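Local coordinates for protein Gp6 (Enterobacteria phage HK97, PDB 3JVO) that forms a thirteen-subunit ring in the phage head-tail connector, binding the portal protein and gp7 around an open channel through which viral DNA is ejected, at residues G[37-42]-G[90-95]; G[63-68]-G[85-90]. All blocks are in the same frame, centred on the assembly; numbering follows the deposited sequence.

Contact 1 (G[37-42]-G[90-95]); sequences FDYCMR and RMMFIH
Met92, a selenomethionine, reaches from the C-terminal part of helix 87-93 into helix 26-44 and touches two residues at once. Its SE lies 3.8 Å from Cys40 SG and 4.0 Å from Cys40 CA, while its terminal CE stands 4.1 Å from Tyr39 CE2. The SE is 5.4 Å from the centroid of the Tyr39 ring, a Met-aromatic contact of oblique approach, 58° off the ring normal. Torsions explain this double reach: the Met92 chain runs out extended through chi2 and then bends at chi3 (-72°), which turns the methyl toward the tyrosine and leaves the selenium beside the cysteine.

Around this first shell, Met92 also packs on Trp43 and Cys44 of helix 26-44 and on Ala62 of helix 57-72. The neighbourhood extends into the ring as well, for Tyr39 packs on Met91 of a second subunit, and Asp38 OD2 accepts a hydrogen bond from Ala58 N of that same subunit.

Across these two segments the chemistry is wholly apolar. The selenium is a label, and natural methionine would place sulfur here, beside a thiol and an aromatic ring. Adhesion probably rests largely on dispersion and burial, with little directional demand.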
ATOM      1  N   PHE G  37     -14.796 -32.853  22.237  1.00 27.95           N
ATOM      2  CA  PHE G  37     -15.757 -32.978  23.315  1.00 28.70           C
ATOM      3  C   PHE G  37     -15.090 -32.716  24.654  1.00 28.79           C
ATOM      4  O   PHE G  37     -15.611 -31.939  25.462  1.00 29.28           O
ATOM      5  CB  PHE G  37     -16.396 -34.361  23.298  1.00 28.62           C
ATOM      6  CG  PHE G  37     -17.489 -34.549  24.326  1.00 29.11           C
ATOM      7  CD1 PHE G  37     -18.719 -33.888  24.199  1.00 30.38           C
ATOM      8  CD2 PHE G  37     -17.310 -35.430  25.386  1.00 30.77           C
ATOM      9  CE1 PHE G  37     -19.742 -34.082  25.161  1.00 31.27           C
ATOM     10  CE2 PHE G  37     -18.320 -35.638  26.344  1.00 30.11           C
ATOM     11  CZ  PHE G  37     -19.531 -34.962  26.230  1.00 29.77           C
ATOM     12  N   ASP G  38     -13.945 -33.357  24.880  1.00 28.29           N
ATOM     13  CA  ASP G  38     -13.143 -33.151  26.088  1.00 29.00           C
ATOM     14  C   ASP G  38     -12.863 -31.650  26.287  1.00 29.34           C
ATOM     15  O   ASP G  38     -13.062 -31.092  27.368  1.00 29.60           O
ATOM     16  CB  ASP G  38     -11.840 -33.958  25.990  1.00 28.39           C
ATOM     17  CG  ASP G  38     -10.924 -33.759  27.199  1.00 30.03           C
ATOM     18  OD1 ASP G  38     -11.434 -33.726  28.335  1.00 32.13           O
ATOM     19  OD2 ASP G  38      -9.693 -33.651  27.025  1.00 29.73           O
ATOM     20  N   TYR G  39     -12.442 -30.990  25.217  1.00 29.84           N
ATOM     21  CA  TYR G  39     -12.135 -29.561  25.268  1.00 30.47           C
ATOM     22  C   TYR G  39     -13.374 -28.740  25.643  1.00 30.73           C
ATOM     23  O   TYR G  39     -13.322 -27.925  26.571  1.00 30.31           O
ATOM     24  CB  TYR G  39     -11.542 -29.094  23.931  1.00 30.50           C
ATOM     25  CG  TYR G  39     -11.323 -27.603  23.857  1.00 31.78           C
ATOM     26  CD1 TYR G  39     -10.180 -27.022  24.397  1.00 32.05           C
ATOM     27  CD2 TYR G  39     -12.274 -26.774  23.262  1.00 29.52           C
ATOM     28  CE1 TYR G  39      -9.996 -25.653  24.354  1.00 33.92           C
ATOM     29  CE2 TYR G  39     -12.100 -25.415  23.210  1.00 32.26           C
ATOM     30  CZ  TYR G  39     -10.967 -24.860  23.757  1.00 33.32           C
ATOM     31  OH  TYR G  39     -10.801 -23.505  23.695  1.00 35.33           O
ATOM     32  N   CYS G  40     -14.486 -28.957  24.935  1.00 30.52           N
ATOM     33  CA  CYS G  40     -15.686 -28.173  25.207  1.00 32.07           C
ATOM     34  C   CYS G  40     -16.255 -28.411  26.612  1.00 32.50           C
ATOM     35  O   CYS G  40     -16.690 -27.461  27.256  1.00 32.96           O
ATOM     36  CB  CYS G  40     -16.758 -28.373  24.135  1.00 31.55           C
ATOM     37  SG  CYS G  40     -16.268 -27.746  22.503  1.00 34.62           S
HETATM   38  N   MSE G  41     -16.240 -29.663  27.072  1.00 33.47           N
HETATM   39  CA  MSE G  41     -16.619 -30.029  28.441  1.00 35.08           C
HETATM   40  C   MSE G  41     -15.769 -29.346  29.524  1.00 35.55           C
HETATM   41  O   MSE G  41     -16.312 -28.804  30.485  1.00 35.64           O
HETATM   42  CB  MSE G  41     -16.545 -31.545  28.641  1.00 35.16           C
HETATM   43  CG  MSE G  41     -17.560 -32.340  27.848  1.00 39.37           C
HETATM   44 SE   MSE G  41     -19.415 -31.888  28.343  0.75 48.81          SE
HETATM   45  CE  MSE G  41     -19.909 -30.792  26.855  1.00 47.15           C
ATOM     46  N   ARG G  42     -14.448 -29.392  29.384  1.00 36.03           N
ATOM     47  CA  ARG G  42     -13.570 -28.743  30.351  1.00 37.61           C
ATOM     48  C   ARG G  42     -13.830 -27.247  30.370  1.00 37.72           C
ATOM     49  O   ARG G  42     -13.926 -26.645  31.432  1.00 37.53           O
ATOM     50  CB  ARG G  42     -12.099 -29.028  30.056  1.00 37.96           C
ATOM     51  CG  ARG G  42     -11.643 -30.449  30.382  1.00 41.89           C
ATOM     52  CD  ARG G  42     -11.432 -30.685  31.871  1.00 47.71           C
ATOM     53  NE  ARG G  42     -10.509 -29.717  32.472  1.00 52.12           N
ATOM     54  CZ  ARG G  42      -9.708 -29.976  33.509  1.00 54.76           C
ATOM     55  NH1 ARG G  42      -9.683 -31.187  34.061  1.00 55.78           N
ATOM     56  NH2 ARG G  42      -8.912 -29.025  33.989  1.00 56.01           N
ATOM     57  N   ARG G  90     -18.811 -18.460  21.488  1.00 35.77           N
ATOM     58  CA  ARG G  90     -20.147 -17.942  21.799  1.00 36.26           C
ATOM     59  C   ARG G  90     -21.141 -19.056  22.127  1.00 35.93           C
ATOM     60  O   ARG G  90     -21.864 -18.964  23.108  1.00 35.14           O
ATOM     61  CB  ARG G  90     -20.664 -17.009  20.685  1.00 35.98           C
ATOM     62  CG  ARG G  90     -19.954 -15.658  20.736  1.00 38.34           C
ATOM     63  CD  ARG G  90     -20.164 -14.780  19.516  1.00 44.68           C
ATOM     64  NE  ARG G  90     -19.253 -13.631  19.591  1.00 49.36           N
ATOM     65  CZ  ARG G  90     -19.075 -12.711  18.640  1.00 52.07           C
ATOM     66  NH1 ARG G  90     -19.752 -12.753  17.495  1.00 53.66           N
ATOM     67  NH2 ARG G  90     -18.201 -11.736  18.838  1.00 53.08           N
HETATM   68  N   MSE G  91     -21.136 -20.125  21.339  1.00 36.67           N
HETATM   69  CA  MSE G  91     -21.965 -21.294  21.631  1.00 38.38           C
HETATM   70  C   MSE G  91     -21.660 -21.853  23.024  1.00 39.40           C
HETATM   71  O   MSE G  91     -22.557 -22.283  23.721  1.00 38.52           O
HETATM   72  CB  MSE G  91     -21.725 -22.405  20.607  1.00 38.92           C
HETATM   73  CG  MSE G  91     -22.171 -22.100  19.179  1.00 40.52           C
HETATM   74 SE   MSE G  91     -24.078 -22.334  19.026  0.75 45.50          SE
HETATM   75  CE  MSE G  91     -23.932 -23.022  17.254  1.00 42.66           C
HETATM   76  N   MSE G  92     -20.386 -21.851  23.411  1.00 41.23           N
HETATM   77  CA  MSE G  92     -19.951 -22.397  24.711  1.00 44.52           C
HETATM   78  C   MSE G  92     -20.225 -21.449  25.890  1.00 43.79           C
HETATM   79  O   MSE G  92     -20.547 -21.887  26.997  1.00 43.70           O
HETATM   80  CB  MSE G  92     -18.459 -22.721  24.663  1.00 43.88           C
HETATM   81  CG  MSE G  92     -18.091 -24.099  24.133  1.00 46.12           C
HETATM   82 SE   MSE G  92     -16.144 -24.320  24.187  0.75 52.06          SE
HETATM   83  CE  MSE G  92     -15.532 -23.171  22.762  1.00 48.43           C
ATOM     84  N   PHE G  93     -20.095 -20.150  25.645  1.00 44.64           N
ATOM     85  CA  PHE G  93     -20.139 -19.134  26.703  1.00 45.34           C
ATOM     86  C   PHE G  93     -21.483 -19.152  27.419  1.00 45.50           C
ATOM     87  O   PHE G  93     -21.547 -19.033  28.635  1.00 44.26           O
ATOM     88  CB  PHE G  93     -19.841 -17.752  26.098  1.00 45.78           C
ATOM     89  CG  PHE G  93     -20.001 -16.594  27.061  1.00 47.15           C
ATOM     90  CD1 PHE G  93     -18.921 -16.143  27.821  1.00 48.78           C
ATOM     91  CD2 PHE G  93     -21.226 -15.926  27.178  1.00 47.93           C
ATOM     92  CE1 PHE G  93     -19.073 -15.060  28.698  1.00 49.47           C
ATOM     93  CE2 PHE G  93     -21.380 -14.854  28.047  1.00 47.14           C
ATOM     94  CZ  PHE G  93     -20.305 -14.421  28.808  1.00 46.99           C
ATOM     95  N   ILE G  94     -22.550 -19.328  26.643  1.00 46.50           N
ATOM     96  CA  ILE G  94     -23.916 -19.308  27.173  1.00 47.56           C
ATOM     97  C   ILE G  94     -24.265 -20.565  28.002  1.00 48.44           C
ATOM     98  O   ILE G  94     -25.331 -20.637  28.611  1.00 48.44           O
ATOM     99  CB  ILE G  94     -24.961 -19.010  26.057  1.00 47.32           C
ATOM    100  CG1 ILE G  94     -24.718 -19.873  24.829  1.00 46.95           C
ATOM    101  CG2 ILE G  94     -24.907 -17.552  25.642  1.00 47.49           C
ATOM    102  CD1 ILE G  94     -25.675 -20.984  24.685  1.00 45.92           C
ATOM    103  N   HIS G  95     -23.348 -21.534  28.039  1.00 49.60           N
ATOM    104  CA  HIS G  95     -23.495 -22.725  28.891  1.00 50.92           C
ATOM    105  C   HIS G  95     -22.297 -22.944  29.821  1.00 52.07           C
ATOM    106  O   HIS G  95     -22.070 -24.044  30.342  1.00 51.57           O
ATOM    107  CB  HIS G  95     -23.786 -23.965  28.047  1.00 50.67           C
ATOM    108  CG  HIS G  95     -25.195 -24.030  27.551  1.00 50.52           C
ATOM    109  ND1 HIS G  95     -25.521 -23.919  26.216  1.00 50.90           N
ATOM    110  CD2 HIS G  95     -26.366 -24.171  28.216  1.00 49.75           C
ATOM    111  CE1 HIS G  95     -26.832 -24.001  26.078  1.00 49.51           C
ATOM    112  NE2 HIS G  95     -27.368 -24.152  27.277  1.00 51.94           N
TER

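Contact 2 (G[63-68]-G[85-90]); sequences VLLVFA and NAAAER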
ATOM      1  N   VAL G  63     -18.922 -28.341  19.747  1.00 27.77           N
ATOM      2  CA  VAL G  63     -18.109 -29.541  19.572  1.00 26.70           C
ATOM      3  C   VAL G  63     -17.910 -29.826  18.069  1.00 26.62           C
ATOM      4  O   VAL G  63     -16.817 -30.161  17.624  1.00 25.85           O
ATOM      5  CB  VAL G  63     -18.762 -30.766  20.272  1.00 27.21           C
ATOM      6  CG1 VAL G  63     -18.055 -32.080  19.866  1.00 27.43           C
ATOM      7  CG2 VAL G  63     -18.763 -30.599  21.810  1.00 26.43           C
ATOM      8  N   LEU G  64     -18.981 -29.687  17.300  1.00 25.56           N
ATOM      9  CA  LEU G  64     -18.905 -29.873  15.852  1.00 25.98           C
ATOM     10  C   LEU G  64     -17.897 -28.912  15.230  1.00 26.08           C
ATOM     11  O   LEU G  64     -17.140 -29.301  14.344  1.00 25.43           O
ATOM     12  CB  LEU G  64     -20.267 -29.683  15.202  1.00 25.04           C
ATOM     13  CG  LEU G  64     -21.297 -30.808  15.343  1.00 28.07           C
ATOM     14  CD1 LEU G  64     -22.609 -30.345  14.670  1.00 27.01           C
ATOM     15  CD2 LEU G  64     -20.830 -32.135  14.712  1.00 27.11           C
ATOM     16  N   LEU G  65     -17.860 -27.663  15.709  1.00 25.69           N
ATOM     17  CA  LEU G  65     -16.947 -26.675  15.120  1.00 25.09           C
ATOM     18  C   LEU G  65     -15.492 -26.966  15.492  1.00 24.50           C
ATOM     19  O   LEU G  65     -14.568 -26.855  14.667  1.00 24.80           O
ATOM     20  CB  LEU G  65     -17.334 -25.265  15.548  1.00 25.72           C
ATOM     21  CG  LEU G  65     -18.662 -24.695  15.011  1.00 27.15           C
ATOM     22  CD1 LEU G  65     -19.057 -23.512  15.853  1.00 27.08           C
ATOM     23  CD2 LEU G  65     -18.469 -24.283  13.550  1.00 30.50           C
ATOM     24  N   VAL G  66     -15.292 -27.347  16.739  1.00 24.74           N
ATOM     25  CA  VAL G  66     -13.949 -27.653  17.224  1.00 25.05           C
ATOM     26  C   VAL G  66     -13.446 -28.921  16.510  1.00 24.54           C
ATOM     27  O   VAL G  66     -12.300 -28.983  16.095  1.00 24.86           O
ATOM     28  CB  VAL G  66     -13.923 -27.766  18.780  1.00 24.18           C
ATOM     29  CG1 VAL G  66     -12.530 -28.249  19.289  1.00 25.27           C
ATOM     30  CG2 VAL G  66     -14.251 -26.421  19.382  1.00 23.71           C
ATOM     31  N   PHE G  67     -14.315 -29.922  16.395  1.00 24.55           N
ATOM     32  CA  PHE G  67     -13.994 -31.189  15.716  1.00 24.92           C
ATOM     33  C   PHE G  67     -13.587 -30.941  14.257  1.00 25.18           C
ATOM     34  O   PHE G  67     -12.561 -31.446  13.785  1.00 25.24           O
ATOM     35  CB  PHE G  67     -15.197 -32.158  15.783  1.00 24.26           C
ATOM     36  CG  PHE G  67     -15.192 -33.206  14.683  1.00 26.04           C
ATOM     37  CD1 PHE G  67     -14.484 -34.391  14.834  1.00 24.36           C
ATOM     38  CD2 PHE G  67     -15.856 -32.976  13.481  1.00 23.23           C
ATOM     39  CE1 PHE G  67     -14.450 -35.330  13.790  1.00 23.17           C
ATOM     40  CE2 PHE G  67     -15.844 -33.922  12.443  1.00 24.87           C
ATOM     41  CZ  PHE G  67     -15.149 -35.094  12.601  1.00 24.00           C
ATOM     42  N   ALA G  68     -14.397 -30.176  13.528  1.00 25.15           N
ATOM     43  CA  ALA G  68     -14.086 -29.938  12.121  1.00 25.48           C
ATOM     44  C   ALA G  68     -12.769 -29.148  11.994  1.00 25.49           C
ATOM     45  O   ALA G  68     -12.001 -29.371  11.080  1.00 25.14           O
ATOM     46  CB  ALA G  68     -15.260 -29.215  11.414  1.00 24.77           C
ATOM     47  N   ASN G  85     -13.186 -18.386  14.358  1.00 38.40           N
ATOM     48  CA  ASN G  85     -14.621 -18.278  14.098  1.00 36.32           C
ATOM     49  C   ASN G  85     -15.311 -18.111  15.459  1.00 35.51           C
ATOM     50  O   ASN G  85     -15.277 -19.007  16.295  1.00 35.63           O
ATOM     51  CB  ASN G  85     -15.121 -19.516  13.332  1.00 35.93           C
ATOM     52  CG  ASN G  85     -16.640 -19.621  13.280  1.00 33.93           C
ATOM     53  OD1 ASN G  85     -17.350 -18.793  13.821  1.00 35.11           O
ATOM     54  ND2 ASN G  85     -17.134 -20.653  12.630  1.00 31.38           N
ATOM     55  N   ALA G  86     -15.919 -16.946  15.665  1.00 34.88           N
ATOM     56  CA  ALA G  86     -16.524 -16.527  16.943  1.00 34.01           C
ATOM     57  C   ALA G  86     -17.636 -17.441  17.438  1.00 33.88           C
ATOM     58  O   ALA G  86     -17.871 -17.528  18.641  1.00 34.27           O
ATOM     59  CB  ALA G  86     -17.052 -15.100  16.826  1.00 33.72           C
ATOM     60  N   ALA G  87     -18.316 -18.118  16.517  1.00 33.48           N
ATOM     61  CA  ALA G  87     -19.448 -18.982  16.862  1.00 33.96           C
ATOM     62  C   ALA G  87     -19.109 -20.060  17.904  1.00 33.97           C
ATOM     63  O   ALA G  87     -19.942 -20.379  18.741  1.00 33.65           O
ATOM     64  CB  ALA G  87     -20.045 -19.621  15.612  1.00 33.73           C
ATOM     65  N   ALA G  88     -17.889 -20.608  17.860  1.00 34.33           N
ATOM     66  CA  ALA G  88     -17.509 -21.689  18.779  1.00 34.94           C
ATOM     67  C   ALA G  88     -17.496 -21.248  20.242  1.00 35.20           C
ATOM     68  O   ALA G  88     -18.176 -21.871  21.051  1.00 35.03           O
ATOM     69  CB  ALA G  88     -16.160 -22.323  18.386  1.00 35.12           C
ATOM     70  N   GLU G  89     -16.739 -20.191  20.573  1.00 35.68           N
ATOM     71  CA  GLU G  89     -16.730 -19.658  21.951  1.00 37.48           C
ATOM     72  C   GLU G  89     -18.091 -19.122  22.393  1.00 36.37           C
ATOM     73  O   GLU G  89     -18.482 -19.323  23.532  1.00 36.20           O
ATOM     74  CB  GLU G  89     -15.609 -18.616  22.192  1.00 37.86           C
ATOM     75  CG  GLU G  89     -15.563 -17.436  21.191  1.00 44.67           C
ATOM     76  CD  GLU G  89     -16.051 -16.083  21.775  1.00 51.60           C
ATOM     77  OE1 GLU G  89     -16.686 -16.079  22.872  1.00 53.27           O
ATOM     78  OE2 GLU G  89     -15.799 -15.027  21.119  1.00 52.92           O
ATOM     79  N   ARG G  90     -18.811 -18.460  21.488  1.00 35.77           N
ATOM     80  CA  ARG G  90     -20.147 -17.942  21.799  1.00 36.26           C
ATOM     81  C   ARG G  90     -21.141 -19.056  22.127  1.00 35.93           C
ATOM     82  O   ARG G  90     -21.864 -18.964  23.108  1.00 35.14           O
ATOM     83  CB  ARG G  90     -20.664 -17.009  20.685  1.00 35.98           C
ATOM     84  CG  ARG G  90     -19.954 -15.658  20.736  1.00 38.34           C
ATOM     85  CD  ARG G  90     -20.164 -14.780  19.516  1.00 44.68           C
ATOM     86  NE  ARG G  90     -19.253 -13.631  19.591  1.00 49.36           N
ATOM     87  CZ  ARG G  90     -19.075 -12.711  18.640  1.00 52.07           C
ATOM     88  NH1 ARG G  90     -19.752 -12.753  17.495  1.00 53.66           N
ATOM     89  NH2 ARG G  90     -18.201 -11.736  18.838  1.00 53.08           N
TER
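Leu65 of helix 57-72 meets Asn85, Ala87 and Ala88, and its two methyls divide the work between them. The residues just before it, Val63 and Leu64, belong with Phe67 to faces of the helix turned to helices 26-44 and 11-17 instead.

At Leu65 the bond from CA to CB points toward helix 87-93, at the place where the backbones come nearest, its CA only 6.2 Å from that of Ala88. CG stands anti to the carbonyl carbon (chi1 -68°) and chi2 is close to extended (163°); together these two torsions set CD1 against the N-terminal part of helix 87-93. There it sits 3.7 Å from Ala88 N and 4.0 Å from each of two methyls, Ala87 CB and Ala88 CB. This is ordinary contact with backbone and methyls, and the short alanine side chains allow the close approach of the two chains. The other branch, CD2, meets the amide of Asn85 at ND2, 4.0 Å away, the two side chains crossing at about a right angle.

That amide is held from several sides. Asn85 OD1 accepts a capping bond from Ala87 N (2.9 Å), the donor standing above the carbonyl plane, and a hydrogen bond from Gln77 NE2 of a fourth subunit; ND2 donates to Thr75 O of a third subunit. Its orientation is thus fixed by its own helix start and two neighbours.

Beyond Leu65, Val66 skirts the contact and packs on Ala36 of helix 26-44.

The arrangement is a leucine packed against an alanine-lined, asparagine-capped helix start, and it belongs to the small helical fold of the gp6/gp15 connector family, here coupled directly to the ring assembly.

The two contacts lie close together, their centres 9 Å apart, and share helix 87-93: contact 2 uses its N-terminal part and the residues leading in, contact 1 its C-terminal part, the segments merely overlapping at Arg90. Along the chain, contact 2 is nested inside the loop closed by contact 1, since helix 26-44 is followed by helix 57-72 and then by helix 87-93. The partner helices also touch each other, Cys40 CB lying 3.8 Å from Val63 CG2 and Cys40 SG 3.9 Å from Val66 CG2. The three helices thereby pack together. Both contacts lie beside neighbouring subunits of the thirteen-membered ring, the third among them.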